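Local coordinates for protein UDP-N-acetylglucosamine pyrophosphorylase (Entamoeba histolytica, PDB 3OC9) that probably catalyses the transfer of a uridylyl group from UTP to N-acetyl-alpha-D-glucosamine 1-phosphate, yielding UDP-N-acetylglucosamine and diphosphate, at residues Q8-T13 and Y256-I261; Y180-N185 and N197-M202; E208-I213 and K321-E326; E272-Y277 and F313-L318. All coordinates share one frame; numbering follows the deposited sequence. Where two conformers were deposited one is given.

In the fold
Three of the four contacts lie on the mixed central sheet of a GT-A-type nucleotidyltransferase domain. Interaction 3 pairs strand 322-326 with strand 209-215, and interaction 2 packs helix 196-204 on strand 180-184 of the same sheet, its centre about 9 Å from that of interaction 3; Met198 and Met202 of interaction 2 also touch Cys210 of interaction 3. Interaction 1, its centre about 10 Å from that of interaction 3, lays the N-terminal segment 8-13 near strand 258-261, and Thr13 OG1 probably bonds to Ile324 N at 2.9 Å. Interaction 4 reaches the sheet through Phe316, whose CE2 lies 3.8 Å from Ile211 CD1. Interactions 2 and 4 do not touch, their nearest atoms being about 8 Å apart.

Interaction 1: Q8-T13 and Y256-I261; sequences QPVDIT and YNCGHI
Tyr256 reaches Gln8 and Pro9 where the N-terminal segment 8-13, which has no regular structure, passes the loop leading into strand 258-261 of the central mixed sheet in this GT-A-type domain. The phenol ring presents an edge to the backbone: Gln8 O sits near the ring plane, 3.5 Å from Tyr256 CE1. Pro9 meets the hydroxyl end at a slant, its CD 3.9 Å from Tyr256 OH. A rigid proline suits this extended stretch, and a long aromatic side chain lets Tyr256, whose CB does not itself point at the segment, bring its hydroxyl end to Gln8 and Pro9. At the other end Ile12 directs its CG1 branch at the thiol of Cys258, with CG1 to SG at 3.7 Å, because CG1 lies anti to the carbonyl carbon (chi1 -61°). Its terminal CD1 goes on to the amide of Asn257, 4.1 Å from ND2. Val10 and Cys258 both touch Leu226 of strand 225-229, and Ile12 touches Ile213 of strand 209-215, so the segment lies against strands that hydrogen-bond to residues 257-260. No direct hydrogen bond joins the two segments; a water bridges them instead. It donates one proton to Asn257 OD1 at 2.8 Å and the other to the backbone carbonyl Val10 O at 2.9 Å.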
loop_
_atom_site.group_PDB
_atom_site.type_symbol
_atom_site.label_atom_id
_atom_site.label_comp_id
_atom_site.label_asym_id
_atom_site.label_seq_id
_atom_site.Cartn_x
_atom_site.Cartn_y
_atom_site.Cartn_z
ATOM N N GLN A 8 14.548 -22.295 -5.173
ATOM C CA GLN A 8 15.593 -22.078 -4.168
ATOM C C GLN A 8 15.192 -20.931 -3.199
ATOM O O GLN A 8 14.406 -20.058 -3.587
ATOM C CB GLN A 8 16.933 -21.746 -4.843
ATOM C CG GLN A 8 17.449 -22.839 -5.818
ATOM C CD GLN A 8 17.961 -24.091 -5.106
ATOM O OE1 GLN A 8 18.656 -24.008 -4.089
ATOM N NE2 GLN A 8 17.635 -25.262 -5.657
ATOM N N PRO A 9 15.708 -20.949 -1.948
ATOM C CA PRO A 9 15.388 -19.883 -0.960
ATOM C C PRO A 9 15.905 -18.490 -1.363
ATOM O O PRO A 9 16.856 -18.378 -2.153
ATOM C CB PRO A 9 16.121 -20.342 0.316
ATOM C CG PRO A 9 16.462 -21.778 0.101
ATOM C CD PRO A 9 16.635 -21.947 -1.376
ATOM N N VAL A 10 15.297 -17.451 -0.788
ATOM C CA VAL A 10 15.652 -16.037 -1.027
ATOM C C VAL A 10 16.265 -15.444 0.265
ATOM O O VAL A 10 15.653 -15.562 1.330
ATOM C CB VAL A 10 14.376 -15.215 -1.420
ATOM C CG1 VAL A 10 14.683 -13.712 -1.547
ATOM C CG2 VAL A 10 13.758 -15.751 -2.734
ATOM N N ASP A 11 17.440 -14.801 0.180
ATOM C CA ASP A 11 18.069 -14.121 1.349
ATOM C C ASP A 11 17.488 -12.702 1.581
ATOM O O ASP A 11 17.259 -11.948 0.615
ATOM C CB ASP A 11 19.588 -13.969 1.178
ATOM C CG ASP A 11 20.318 -15.297 0.975
ATOM O OD1 ASP A 11 20.079 -16.265 1.738
ATOM O OD2 ASP A 11 21.134 -15.363 0.037
ATOM N N ILE A 12 17.286 -12.350 2.856
ATOM C CA ILE A 12 16.830 -10.997 3.256
ATOM C C ILE A 12 18.052 -10.076 3.215
ATOM O O ILE A 12 19.006 -10.286 3.964
ATOM C CB ILE A 12 16.173 -11.013 4.693
ATOM C CG1 ILE A 12 14.926 -11.933 4.710
ATOM C CG2 ILE A 12 15.863 -9.560 5.213
ATOM C CD1 ILE A 12 14.341 -12.234 6.131
ATOM N N THR A 13 18.058 -9.100 2.300
ATOM C CA THR A 13 19.244 -8.248 2.082
ATOM C C THR A 13 19.667 -7.486 3.357
ATOM O O THR A 13 20.873 -7.367 3.651
ATOM C CB THR A 13 19.043 -7.269 0.874
ATOM O OG1 THR A 13 18.336 -7.946 -0.199
ATOM C CG2 THR A 13 20.389 -6.783 0.352
ATOM N N TYR A 256 11.556 -20.734 3.654
ATOM C CA TYR A 256 10.893 -19.714 2.814
ATOM C C TYR A 256 10.073 -18.762 3.709
ATOM O O TYR A 256 8.861 -18.947 3.915
ATOM C CB TYR A 256 10.021 -20.387 1.747
ATOM C CG TYR A 256 10.829 -21.199 0.733
ATOM C CD1 TYR A 256 11.267 -20.615 -0.465
ATOM C CD2 TYR A 256 11.155 -22.542 0.973
ATOM C CE1 TYR A 256 12.035 -21.357 -1.401
ATOM C CE2 TYR A 256 11.917 -23.288 0.046
ATOM C CZ TYR A 256 12.341 -22.687 -1.137
ATOM O OH TYR A 256 13.090 -23.425 -2.047
ATOM N N ASN A 257 10.756 -17.745 4.237
ATOM C CA ASN A 257 10.206 -16.863 5.286
ATOM C C ASN A 257 9.887 -15.421 4.846
ATOM O O ASN A 257 9.523 -14.579 5.681
ATOM C CB ASN A 257 11.123 -16.858 6.538
ATOM C CG ASN A 257 12.496 -16.220 6.284
ATOM O OD1 ASN A 257 12.900 -15.962 5.136
ATOM N ND2 ASN A 257 13.219 -15.944 7.374
ATOM N N CYS A 258 10.004 -15.135 3.548
ATOM C CA CYS A 258 9.806 -13.750 3.047
ATOM C C CYS A 258 8.334 -13.465 2.681
ATOM O O CYS A 258 7.911 -13.683 1.531
ATOM C CB CYS A 258 10.749 -13.481 1.839
ATOM S SG CYS A 258 12.547 -13.413 2.254
ATOM N N GLY A 259 7.550 -12.984 3.653
ATOM C CA GLY A 259 6.123 -12.657 3.426
ATOM C C GLY A 259 5.907 -11.359 2.642
ATOM O O GLY A 259 6.225 -10.276 3.140
ATOM N N HIS A 260 5.308 -11.454 1.443
ATOM C CA HIS A 260 5.095 -10.256 0.572
ATOM C C HIS A 260 3.910 -9.412 1.059
ATOM O O HIS A 260 2.783 -9.914 1.125
ATOM C CB HIS A 260 4.858 -10.703 -0.902
ATOM C CG HIS A 260 4.426 -9.591 -1.823
ATOM N ND1 HIS A 260 3.190 -9.572 -2.440
ATOM C CD2 HIS A 260 5.071 -8.466 -2.232
ATOM C CE1 HIS A 260 3.085 -8.470 -3.174
ATOM N NE2 HIS A 260 4.218 -7.786 -3.075
ATOM N N ILE A 261 4.144 -8.147 1.414
ATOM C CA ILE A 261 3.052 -7.333 2.015
ATOM C C ILE A 261 2.614 -6.101 1.184
ATOM O O ILE A 261 1.902 -5.216 1.690
ATOM C CB ILE A 261 3.310 -6.926 3.510
ATOM C CG1 ILE A 261 4.735 -6.468 3.706
ATOM C CG2 ILE A 261 2.893 -8.064 4.514
ATOM C CD1 ILE A 261 4.979 -5.084 3.180
HETATM O O HOH W 1 15.525 -15.827 4.196
#

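Interaction 2: Y180-N185 and N197-M202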
loop_
_atom_site.group_PDB
_atom_site.type_symbol
_atom_site.label_atom_id
_atom_site.label_comp_id
_atom_site.label_asym_id
_atom_site.label_seq_id
_atom_site.Cartn_x
_atom_site.Cartn_y
_atom_site.Cartn_z
ATOM N N TYR A 180 12.372 7.447 -8.694
ATOM C CA TYR A 180 11.886 6.329 -7.835
ATOM C C TYR A 180 10.441 6.554 -7.351
ATOM O O TYR A 180 10.116 7.658 -6.925
ATOM C CB TYR A 180 12.799 6.170 -6.596
ATOM C CG TYR A 180 14.244 5.814 -6.906
ATOM C CD1 TYR A 180 14.576 4.540 -7.381
ATOM C CD2 TYR A 180 15.283 6.747 -6.722
ATOM C CE1 TYR A 180 15.923 4.197 -7.672
ATOM C CE2 TYR A 180 16.638 6.403 -7.019
ATOM C CZ TYR A 180 16.932 5.127 -7.485
ATOM O OH TYR A 180 18.238 4.750 -7.786
ATOM N N SER A 181 9.590 5.513 -7.409
ATOM C CA SER A 181 8.172 5.594 -6.975
ATOM C C SER A 181 7.856 4.453 -5.984
ATOM O O SER A 181 8.299 3.309 -6.191
ATOM C CB SER A 181 7.195 5.515 -8.183
ATOM O OG SER A 181 7.400 6.569 -9.149
ATOM N N VAL A 182 7.130 4.753 -4.904
ATOM C CA VAL A 182 6.632 3.697 -3.974
ATOM C C VAL A 182 5.145 3.415 -4.234
ATOM O O VAL A 182 4.302 4.347 -4.143
ATOM C CB VAL A 182 6.842 4.073 -2.470
ATOM C CG1 VAL A 182 6.331 2.967 -1.550
ATOM C CG2 VAL A 182 8.306 4.374 -2.172
ATOM N N ALA A 183 4.829 2.154 -4.576
ATOM C CA ALA A 183 3.442 1.697 -4.806
ATOM C C ALA A 183 2.917 0.829 -3.652
ATOM O O ALA A 183 3.548 -0.178 -3.299
ATOM C CB ALA A 183 3.351 0.900 -6.150
ATOM N N HIS A 184 1.783 1.205 -3.054
ATOM C CA HIS A 184 1.215 0.365 -1.985
ATOM C C HIS A 184 -0.315 0.247 -1.970
ATOM O O HIS A 184 -0.967 0.969 -2.698
ATOM C CB HIS A 184 1.748 0.809 -0.622
ATOM C CG HIS A 184 1.242 2.133 -0.136
ATOM N ND1 HIS A 184 -0.014 2.302 0.415
ATOM C CD2 HIS A 184 1.879 3.317 0.022
ATOM C CE1 HIS A 184 -0.149 3.547 0.834
ATOM N NE2 HIS A 184 0.993 4.183 0.616
ATOM N N ASN A 185 -0.870 -0.627 -1.118
ATOM C CA ASN A 185 -2.332 -0.847 -1.049
ATOM C C ASN A 185 -3.005 0.121 -0.073
ATOM O O ASN A 185 -2.370 0.588 0.874
ATOM C CB ASN A 185 -2.648 -2.312 -0.686
ATOM N N ASN A 197 14.147 6.124 4.335
ATOM C CA ASN A 197 15.026 4.939 4.584
ATOM C C ASN A 197 15.087 4.015 3.359
ATOM O O ASN A 197 16.180 3.543 2.949
ATOM C CB ASN A 197 14.547 4.128 5.821
ATOM C CG ASN A 197 14.547 4.946 7.117
ATOM O OD1 ASN A 197 15.609 5.229 7.683
ATOM N ND2 ASN A 197 13.346 5.312 7.600
ATOM N N MET A 198 13.917 3.773 2.766
ATOM C CA MET A 198 13.785 2.854 1.604
ATOM C C MET A 198 14.320 3.486 0.288
ATOM O O MET A 198 14.988 2.807 -0.520
ATOM C CB MET A 198 12.294 2.418 1.507
ATOM C CG MET A 198 11.920 1.498 0.344
ATOM S SD MET A 198 10.101 1.322 0.282
ATOM C CE MET A 198 10.014 -0.164 -0.706
ATOM N N ILE A 199 14.039 4.782 0.077
ATOM C CA ILE A 199 14.542 5.508 -1.129
ATOM C C ILE A 199 16.091 5.522 -1.139
ATOM O O ILE A 199 16.730 5.228 -2.166
ATOM C CB ILE A 199 13.969 6.973 -1.204
ATOM C CG1 ILE A 199 12.433 6.969 -1.303
ATOM C CG2 ILE A 199 14.668 7.838 -2.321
ATOM C CD1 ILE A 199 11.831 6.301 -2.534
ATOM N N GLY A 200 16.695 5.821 0.013
ATOM C CA GLY A 200 18.166 5.810 0.126
ATOM C C GLY A 200 18.801 4.426 -0.067
ATOM O O GLY A 200 19.853 4.286 -0.725
ATOM N N TYR A 201 18.146 3.402 0.477
ATOM C CA TYR A 201 18.602 1.993 0.330
ATOM C C TYR A 201 18.586 1.546 -1.156
ATOM O O TYR A 201 19.595 1.016 -1.678
ATOM C CB TYR A 201 17.752 1.073 1.238
ATOM C CG TYR A 201 18.339 -0.311 1.552
ATOM C CD1 TYR A 201 19.312 -0.465 2.543
ATOM C CD2 TYR A 201 17.885 -1.466 0.881
ATOM C CE1 TYR A 201 19.841 -1.737 2.868
ATOM C CE2 TYR A 201 18.420 -2.757 1.200
ATOM C CZ TYR A 201 19.395 -2.874 2.191
ATOM O OH TYR A 201 19.944 -4.128 2.507
ATOM N N MET A 202 17.470 1.769 -1.858
ATOM C CA MET A 202 17.412 1.382 -3.268
ATOM C C MET A 202 18.360 2.199 -4.185
ATOM O O MET A 202 18.865 1.671 -5.186
ATOM C CB MET A 202 15.958 1.207 -3.786
ATOM C CG MET A 202 15.159 2.470 -4.060
ATOM S SD MET A 202 13.461 2.050 -4.640
ATOM C CE MET A 202 13.762 1.060 -6.107
#
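Tyr180 and Met202 are brought together by two torsions: the tyrosine CG stands anti to its carbonyl carbon (chi1 -62°), while the methionine CG is held between backbone N and carbonyl carbon (chi1 76°). Bent again at chi3, the thioether runs past the phenol in the opposite direction, and its methyl CE comes 3.8 Å from Tyr180 CD1. The sulfur makes a Met-aromatic contact, SD lying 4.8 Å from the centroid of the Tyr180 ring and oblique to it, 47° off the normal. Ile199 fills the next place: its CD1 touches Tyr180 CB at 4.2 Å and Val182 CG2 at 4.0 Å, bridging two residues that project from the same face of strand 180-184. Met198, extended along its whole length, brings SD to within 4.3 Å of Val182 CG2. Methionines suit a helix whose short axis comes no closer than 9.9 Å to that of strand 180-184, because an unbranched thioether can stay extended, as Met198 does, or fold, as Met202 does, and still reach the strand. All five touching residues are buried, and helix 196-204 is thereby packed on one face of the central sheet, with Met198 and Met202 continuing onto Cys210 of strand 209-215. The phenol's polar end is served from beyond, by a hydrogen bond to Asp203. With no hydrogen bond between the segments, the contact depends on dispersion and shape, the polarisable sulfurs contributing.

Interaction 3: E208-I213 and K321-E326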
loop_
_atom_site.group_PDB
_atom_site.type_symbol
_atom_site.label_atom_id
_atom_site.label_comp_id
_atom_site.label_asym_id
_atom_site.label_seq_id
_atom_site.Cartn_x
_atom_site.Cartn_y
_atom_site.Cartn_z
ATOM N N GLU A 208 16.356 -2.152 -9.376
ATOM C CA GLU A 208 15.106 -1.968 -10.188
ATOM C C GLU A 208 13.816 -2.066 -9.337
ATOM O O GLU A 208 12.863 -1.291 -9.527
ATOM C CB GLU A 208 15.044 -3.012 -11.315
ATOM C CG GLU A 208 16.074 -2.756 -12.445
ATOM C CD GLU A 208 16.203 -3.952 -13.381
ATOM O OE1 GLU A 208 16.439 -5.065 -12.883
ATOM O OE2 GLU A 208 16.109 -3.770 -14.613
ATOM N N ILE A 209 13.784 -3.054 -8.438
ATOM C CA ILE A 209 12.671 -3.247 -7.481
ATOM C C ILE A 209 13.242 -3.420 -6.064
ATOM O O ILE A 209 14.233 -4.180 -5.878
ATOM C CB ILE A 209 11.779 -4.509 -7.809
ATOM C CG1 ILE A 209 11.468 -4.617 -9.312
ATOM C CG2 ILE A 209 10.444 -4.467 -6.969
ATOM C CD1 ILE A 209 10.734 -5.932 -9.718
ATOM N N CYS A 210 12.638 -2.729 -5.080
ATOM C CA CYS A 210 12.901 -2.971 -3.654
ATOM C C CYS A 210 11.581 -3.483 -3.006
ATOM O O CYS A 210 10.565 -2.733 -2.952
ATOM C CB CYS A 210 13.424 -1.691 -2.961
ATOM S SG CYS A 210 13.808 -1.871 -1.145
ATOM N N ILE A 211 11.596 -4.728 -2.507
ATOM C CA ILE A 211 10.373 -5.409 -1.977
ATOM C C ILE A 211 10.382 -5.452 -0.431
ATOM O O ILE A 211 11.263 -6.116 0.141
ATOM C CB ILE A 211 10.260 -6.895 -2.497
ATOM C CG1 ILE A 211 10.381 -6.957 -4.030
ATOM C CG2 ILE A 211 8.929 -7.550 -2.033
ATOM C CD1 ILE A 211 10.547 -8.436 -4.630
ATOM N N LYS A 212 9.431 -4.765 0.229
ATOM C CA LYS A 212 9.279 -4.877 1.712
ATOM C C LYS A 212 8.614 -6.215 2.118
ATOM O O LYS A 212 7.633 -6.647 1.488
ATOM C CB LYS A 212 8.542 -3.642 2.331
ATOM C CG LYS A 212 9.517 -2.428 2.592
ATOM C CD LYS A 212 8.785 -1.140 3.050
ATOM C CE LYS A 212 9.758 -0.119 3.702
ATOM N NZ LYS A 212 9.020 1.149 4.184
ATOM N N ILE A 213 9.159 -6.872 3.154
ATOM C CA ILE A 213 8.637 -8.173 3.628
ATOM C C ILE A 213 8.478 -8.202 5.152
ATOM O O ILE A 213 9.139 -7.420 5.873
ATOM C CB ILE A 213 9.493 -9.425 3.123
ATOM C CG1 ILE A 213 10.923 -9.469 3.723
ATOM C CG2 ILE A 213 9.556 -9.459 1.568
ATOM C CD1 ILE A 213 11.044 -10.162 5.165
ATOM N N LYS A 321 17.948 -6.843 -10.944
ATOM C CA LYS A 321 18.521 -6.233 -9.727
ATOM C C LYS A 321 17.396 -5.972 -8.717
ATOM O O LYS A 321 16.617 -5.007 -8.877
ATOM C CB LYS A 321 19.247 -4.931 -10.055
ATOM C CG LYS A 321 20.421 -5.113 -11.049
ATOM C CD LYS A 321 21.079 -3.779 -11.406
ATOM C CE LYS A 321 22.025 -3.257 -10.324
ATOM N NZ LYS A 321 22.849 -4.325 -9.689
ATOM N N VAL A 322 17.309 -6.836 -7.700
ATOM C CA VAL A 322 16.197 -6.768 -6.707
ATOM C C VAL A 322 16.764 -6.806 -5.279
ATOM O O VAL A 322 17.605 -7.677 -4.967
ATOM C CB VAL A 322 15.215 -7.977 -6.876
ATOM C CG1 VAL A 322 14.108 -7.979 -5.779
ATOM C CG2 VAL A 322 14.594 -8.019 -8.291
ATOM N N SER A 323 16.353 -5.865 -4.425
ATOM C CA SER A 323 16.716 -5.910 -3.001
ATOM C C SER A 323 15.484 -6.251 -2.117
ATOM O O SER A 323 14.334 -5.915 -2.491
ATOM C CB SER A 323 17.407 -4.590 -2.583
ATOM O OG SER A 323 16.581 -3.446 -2.781
ATOM N N ILE A 324 15.728 -6.924 -0.976
ATOM C CA ILE A 324 14.673 -7.374 -0.040
ATOM C C ILE A 324 14.866 -6.676 1.327
ATOM O O ILE A 324 15.913 -6.834 1.976
ATOM C CB ILE A 324 14.695 -8.944 0.134
ATOM C CG1 ILE A 324 14.730 -9.668 -1.225
ATOM C CG2 ILE A 324 13.508 -9.454 1.002
ATOM C CD1 ILE A 324 13.592 -9.279 -2.198
ATOM N N PHE A 325 13.856 -5.907 1.749
ATOM C CA PHE A 325 13.910 -4.979 2.934
ATOM C C PHE A 325 12.957 -5.473 4.044
ATOM O O PHE A 325 11.717 -5.406 3.889
ATOM C CB PHE A 325 13.506 -3.566 2.403
ATOM C CG PHE A 325 13.684 -2.381 3.380
ATOM C CD1 PHE A 325 12.919 -2.267 4.539
ATOM C CD2 PHE A 325 14.551 -1.328 3.048
ATOM C CE1 PHE A 325 13.037 -1.135 5.392
ATOM C CE2 PHE A 325 14.684 -0.195 3.883
ATOM C CZ PHE A 325 13.921 -0.109 5.063
ATOM N N GLU A 326 13.497 -5.952 5.174
ATOM C CA GLU A 326 12.618 -6.413 6.291
ATOM C C GLU A 326 11.985 -5.261 7.104
ATOM O O GLU A 326 12.709 -4.348 7.545
ATOM C CB GLU A 326 13.405 -7.340 7.272
ATOM C CG GLU A 326 12.499 -7.925 8.418
ATOM C CD GLU A 326 13.255 -8.671 9.542
ATOM O OE1 GLU A 326 14.512 -8.744 9.522
ATOM O OE2 GLU A 326 12.572 -9.189 10.459
#
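Strands 209-213 and 322-326 form a parallel pair, Ile209 facing Val322 through to Ile213 facing Glu326, within the central mixed sheet. The backbone ladder uses alternate residues of each strand: Ser323 N gives to Ile209 O, Ile211 N to Ser323 O at 3.0 Å, Phe325 N to Ile211 O in a nearly straight bond (177°), and Ile213 N to Phe325 O. Ahead of the ladder, Glu208 and Lys321 grip one another twice. Glu208 N donates to Lys321 O at 2.9 Å, and Lys321 N to the carboxylate OE1 of Glu208 at 3.0 Å; OE1 also accepts Thr320 N, so one carboxylate oxygen ties down the start of the neighbouring strand. Apolar contacts dominate the face carrying Ile209, Ile211 and Val322, where beta-branched residues, which favour extended strands, are well suited: Ile211 CD1 meets Val322 CG1 at 3.8 Å. On the other face, Cys210 SG packs on Phe325 CB at 3.9 Å. Lys212, extended beside Phe325, carries its ammonium to salt bridges with Glu332 and Asp195, while its aliphatic stem makes a CH-pi contact, CE lying 4.2 Å from the Phe325 ring centroid and 28° off the normal.

Interaction 4: E272-Y277 and F313-L318; sequences EKAAEY and FDVFPL
Leu318 lies obliquely against the ring of Tyr277 where a type I beta turn from Ala274 to Tyr277, at the C-terminal part of helix 268-274, meets the 3-10 segment 313-318. The two side chains run past each other in opposite directions, Leu318 CD1 standing 3.9 Å from Tyr277 CD1. The other methyl, CD2, fits between the ring and the helix, 4.0 Å from Lys273 O. Tyr277 reaches across because its CG is anti to the backbone N (chi1 -170°). Alongside, Ala274 CB meets Val315 CG2 at 3.8 Å; a small alanine lets the turn and the 3-10 segment come close, and the branched valine offers CG2 to it. Two backbone bonds shape this inner layer: Tyr277 N to Ala274 O closes the turn, and Leu318 N to Val315 O holds the leucine in its 3-10 coil. Further out, Phe161 of helix 160-166 packs on both Ala274 and Val315, Asp314 OD2 is hydrogen-bonded to His282 NE2, and Phe316 rests on Ile209 and Ile211 of the central sheet. The contact thus joins the helix end to the loop preceding strand 322-326. A water in the plane of the Tyr277 ring lies 2.9 Å from Tyr277 OH and donates to Asp314 O at 2.7 Å.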
loop_
_atom_site.group_PDB
_atom_site.type_symbol
_atom_site.label_atom_id
_atom_site.label_comp_id
_atom_site.label_asym_id
_atom_site.label_seq_id
_atom_site.Cartn_x
_atom_site.Cartn_y
_atom_site.Cartn_z
ATOM N N GLU A 272 9.250 1.630 -17.288
ATOM C CA GLU A 272 9.239 1.650 -18.776
ATOM C C GLU A 272 9.288 0.240 -19.391
ATOM O O GLU A 272 8.532 -0.045 -20.353
ATOM C CB GLU A 272 10.328 2.595 -19.335
ATOM C CG GLU A 272 10.054 4.078 -19.010
ATOM C CD GLU A 272 11.204 5.033 -19.326
ATOM O OE1 GLU A 272 12.385 4.711 -19.036
ATOM O OE2 GLU A 272 10.920 6.138 -19.847
ATOM N N LYS A 273 10.129 -0.645 -18.830
ATOM C CA LYS A 273 10.177 -2.068 -19.266
ATOM C C LYS A 273 8.890 -2.816 -18.949
ATOM O O LYS A 273 8.360 -3.551 -19.794
ATOM C CB LYS A 273 11.368 -2.825 -18.643
ATOM C CG LYS A 273 12.738 -2.272 -18.966
ATOM C CD LYS A 273 13.850 -3.201 -18.421
ATOM C CE LYS A 273 15.243 -2.782 -18.916
ATOM N NZ LYS A 273 15.594 -1.362 -18.549
ATOM N N ALA A 274 8.362 -2.613 -17.737
ATOM C CA ALA A 274 7.152 -3.301 -17.282
ATOM C C ALA A 274 5.915 -3.019 -18.154
ATOM O O ALA A 274 5.065 -3.912 -18.350
ATOM C CB ALA A 274 6.860 -2.952 -15.801
ATOM N N ALA A 275 5.831 -1.803 -18.688
ATOM C CA ALA A 275 4.689 -1.391 -19.526
ATOM C C ALA A 275 4.553 -2.210 -20.823
ATOM O O ALA A 275 3.457 -2.297 -21.369
ATOM C CB ALA A 275 4.745 0.125 -19.838
ATOM N N GLU A 276 5.645 -2.834 -21.270
ATOM C CA GLU A 276 5.672 -3.635 -22.504
ATOM C C GLU A 276 5.476 -5.148 -22.286
ATOM O O GLU A 276 5.372 -5.895 -23.255
ATOM C CB GLU A 276 7.000 -3.393 -23.240
ATOM C CG GLU A 276 7.341 -1.905 -23.424
ATOM C CD GLU A 276 6.406 -1.197 -24.398
ATOM O OE1 GLU A 276 5.999 -1.825 -25.400
ATOM O OE2 GLU A 276 6.090 -0.004 -24.181
ATOM N N TYR A 277 5.410 -5.577 -21.021
ATOM C CA TYR A 277 5.400 -6.994 -20.630
ATOM C C TYR A 277 3.987 -7.580 -20.598
ATOM O O TYR A 277 3.076 -6.998 -19.987
ATOM C CB TYR A 277 6.074 -7.128 -19.248
ATOM C CG TYR A 277 6.376 -8.547 -18.753
ATOM C CD1 TYR A 277 7.518 -9.233 -19.187
ATOM C CD2 TYR A 277 5.551 -9.171 -17.813
ATOM C CE1 TYR A 277 7.816 -10.528 -18.717
ATOM C CE2 TYR A 277 5.840 -10.473 -17.329
ATOM C CZ TYR A 277 6.979 -11.137 -17.787
ATOM O OH TYR A 277 7.272 -12.409 -17.325
ATOM N N PHE A 313 2.329 -8.502 -9.243
ATOM C CA PHE A 313 3.533 -9.239 -8.790
ATOM C C PHE A 313 4.063 -10.267 -9.791
ATOM O O PHE A 313 5.205 -10.748 -9.663
ATOM C CB PHE A 313 3.378 -9.806 -7.350
ATOM C CG PHE A 313 2.104 -10.587 -7.118
ATOM C CD1 PHE A 313 1.011 -9.986 -6.486
ATOM C CD2 PHE A 313 1.995 -11.923 -7.531
ATOM C CE1 PHE A 313 -0.180 -10.696 -6.269
ATOM C CE2 PHE A 313 0.804 -12.656 -7.309
ATOM C CZ PHE A 313 -0.288 -12.034 -6.683
ATOM N N ASP A 314 3.273 -10.590 -10.827
ATOM C CA ASP A 314 3.810 -11.421 -11.920
ATOM C C ASP A 314 4.877 -10.705 -12.767
ATOM O O ASP A 314 5.503 -11.343 -13.619
ATOM C CB ASP A 314 2.681 -11.988 -12.826
ATOM C CG ASP A 314 1.869 -13.103 -12.145
ATOM O OD1 ASP A 314 2.443 -13.905 -11.355
ATOM O OD2 ASP A 314 0.636 -13.196 -12.405
ATOM N N VAL A 315 5.097 -9.404 -12.512
ATOM C CA VAL A 315 6.177 -8.638 -13.175
ATOM C C VAL A 315 7.568 -8.841 -12.523
ATOM O O VAL A 315 8.592 -8.590 -13.168
ATOM C CB VAL A 315 5.841 -7.113 -13.336
ATOM C CG1 VAL A 315 6.285 -6.286 -12.121
ATOM C CG2 VAL A 315 6.480 -6.565 -14.628
ATOM N N PHE A 316 7.593 -9.345 -11.287
ATOM C CA PHE A 316 8.871 -9.490 -10.537
ATOM C C PHE A 316 10.011 -10.246 -11.280
ATOM O O PHE A 316 11.176 -9.812 -11.199
ATOM C CB PHE A 316 8.675 -10.075 -9.104
ATOM C CG PHE A 316 7.919 -9.174 -8.104
ATOM C CD1 PHE A 316 7.484 -7.872 -8.410
ATOM C CD2 PHE A 316 7.657 -9.680 -6.813
ATOM C CE1 PHE A 316 6.779 -7.084 -7.429
ATOM C CE2 PHE A 316 6.950 -8.900 -5.821
ATOM C CZ PHE A 316 6.530 -7.600 -6.129
ATOM N N PRO A 317 9.704 -11.364 -12.003
ATOM C CA PRO A 317 10.824 -12.095 -12.661
ATOM C C PRO A 317 11.471 -11.381 -13.879
ATOM O O PRO A 317 12.533 -11.823 -14.375
ATOM C CB PRO A 317 10.210 -13.457 -13.054
ATOM C CG PRO A 317 8.727 -13.327 -12.869
ATOM C CD PRO A 317 8.438 -12.135 -11.996
ATOM N N LEU A 318 10.860 -10.282 -14.336
ATOM C CA LEU A 318 11.468 -9.440 -15.388
ATOM C C LEU A 318 12.752 -8.725 -14.913
ATOM O O LEU A 318 13.673 -8.461 -15.710
ATOM C CB LEU A 318 10.436 -8.425 -15.927
ATOM C CG LEU A 318 10.829 -7.445 -17.057
ATOM C CD1 LEU A 318 11.184 -8.173 -18.351
ATOM C CD2 LEU A 318 9.709 -6.446 -17.312
HETATM O O HOH W 2 5.476 -13.430 -15.344
#